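Local atomic coordinates of OmpA family protein (PDB entry 5M38), a protein that probably binds peptidoglycan, serving as the OmpA-like domain through which TagL would tether the type VI secretion system to the cell wall. Residues L9-F12 with T18-P21. Sequence-based numbering, arbitrary orientation.
Sequences LALF and TLKP
With CG of Phe-12 and CG of Leu-19 each set anti to its own carbonyl carbon (chi1 -49° and -61°), the phenyl ring and the isobutyl group are brought together at an oblique angle. The CD2 methyl of Leu-19 lies 3.7 Å from CE2 of Phe-12 and equally close to CZ, and the same methyl reaches CB of Leu-11 at 3.9 Å. One branch thus serves two apolar neighbours, while the carbonyl O of Thr-18 lies at the ring edge, near the ring plane, 3.5 Å from CD2 of Phe-12. A single backbone bond ties the two loop segments: Lys-20 N donates to Leu-11 O over 2.7 Å, nearly straight at hydrogen (166°). The same oxygen receives a CA-H...O contact from Leu-19. Beyond CG the extended Lys-20 chain runs alongside the main chain of 10-12: CG beside the Leu-11 carbonyl, CD by that of Phe-12 and CE by that of Ala-10. The contact illustrates how a long connection without regular structure is closed on itself by one main-chain bond together with apolar packing. In this OmpA-family domain it closes the link between strand 4-8 and helix 24-36, with Phe-12 resting on Ala-67 and Leu-19 on Trp-71 of helix 54-74, and both leucines meeting Leu-27 of helix 24-36.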
loop_
_atom_site.group_PDB
_atom_site.type_symbol
_atom_site.label_atom_id
_atom_site.label_comp_id
_atom_site.label_asym_id
_atom_site.label_seq_id
_atom_site.Cartn_x
_atom_site.Cartn_y
_atom_site.Cartn_z
ATOM N N LEU A 9 -3.568 -6.887 -1.327
ATOM C CA LEU A 9 -4.882 -6.250 -1.361
ATOM C C LEU A 9 -5.992 -7.239 -0.866
ATOM O O LEU A 9 -6.662 -7.944 -1.614
ATOM C CB LEU A 9 -5.106 -5.621 -2.739
ATOM C CG LEU A 9 -4.491 -4.213 -2.976
ATOM C CD1 LEU A 9 -3.383 -3.887 -2.057
ATOM C CD2 LEU A 9 -4.040 -4.002 -4.410
ATOM N N ALA A 10 -5.979 -7.398 0.464
ATOM C CA ALA A 10 -6.801 -8.134 1.440
ATOM C C ALA A 10 -6.909 -7.066 2.575
ATOM O O ALA A 10 -6.811 -7.342 3.779
ATOM C CB ALA A 10 -6.014 -9.314 1.948
ATOM N N LEU A 11 -6.965 -5.800 2.110
ATOM C CA LEU A 11 -7.103 -4.571 2.855
ATOM C C LEU A 11 -8.343 -3.909 2.301
ATOM O O LEU A 11 -8.966 -3.116 2.988
ATOM C CB LEU A 11 -5.910 -3.636 2.580
ATOM C CG LEU A 11 -4.513 -4.030 3.006
ATOM C CD1 LEU A 11 -3.499 -3.099 2.335
ATOM C CD2 LEU A 11 -4.360 -3.972 4.527
ATOM N N PHE A 12 -8.690 -4.235 1.045
ATOM C CA PHE A 12 -9.793 -3.630 0.299
ATOM C C PHE A 12 -10.592 -4.681 -0.412
ATOM O O PHE A 12 -10.065 -5.753 -0.717
ATOM C CB PHE A 12 -9.222 -2.680 -0.788
ATOM C CG PHE A 12 -8.178 -1.704 -0.309
ATOM C CD1 PHE A 12 -6.821 -1.989 -0.442
ATOM C CD2 PHE A 12 -8.546 -0.505 0.296
ATOM C CE1 PHE A 12 -5.849 -1.082 0.019
ATOM C CE2 PHE A 12 -7.572 0.400 0.750
ATOM C CZ PHE A 12 -6.235 0.101 0.616
ATOM N N THR A 18 -11.273 1.864 0.318
ATOM C CA THR A 18 -11.712 2.038 1.702
ATOM C C THR A 18 -11.297 0.760 2.403
ATOM O O THR A 18 -11.671 -0.303 1.922
ATOM C CB THR A 18 -13.247 2.238 1.736
ATOM O OG1 THR A 18 -13.576 3.439 1.039
ATOM C CG2 THR A 18 -13.807 2.306 3.148
ATOM N N LEU A 19 -10.545 0.850 3.525
ATOM C CA LEU A 19 -10.060 -0.324 4.259
ATOM C C LEU A 19 -11.190 -1.179 4.821
ATOM O O LEU A 19 -12.048 -0.679 5.557
ATOM C CB LEU A 19 -9.033 0.038 5.356
ATOM C CG LEU A 19 -7.730 0.724 4.911
ATOM C CD1 LEU A 19 -7.063 1.386 6.061
ATOM C CD2 LEU A 19 -6.771 -0.254 4.293
ATOM N N LYS A 20 -11.204 -2.463 4.435
ATOM C CA LYS A 20 -12.223 -3.414 4.868
ATOM C C LYS A 20 -11.998 -3.823 6.351
ATOM O O LYS A 20 -10.867 -3.688 6.832
ATOM C CB LYS A 20 -12.366 -4.601 3.883
ATOM C CG LYS A 20 -11.329 -5.695 3.970
ATOM C CD LYS A 20 -11.632 -6.728 2.896
ATOM C CE LYS A 20 -10.749 -7.938 2.920
ATOM N NZ LYS A 20 -10.707 -8.589 1.578
ATOM N N PRO A 21 -13.058 -4.252 7.100
ATOM C CA PRO A 21 -12.892 -4.540 8.547
ATOM C C PRO A 21 -11.774 -5.496 8.948
ATOM O O PRO A 21 -11.117 -5.262 9.974
ATOM C CB PRO A 21 -14.254 -5.090 8.961
ATOM C CG PRO A 21 -15.179 -4.535 7.984
ATOM C CD PRO A 21 -14.473 -4.392 6.694
#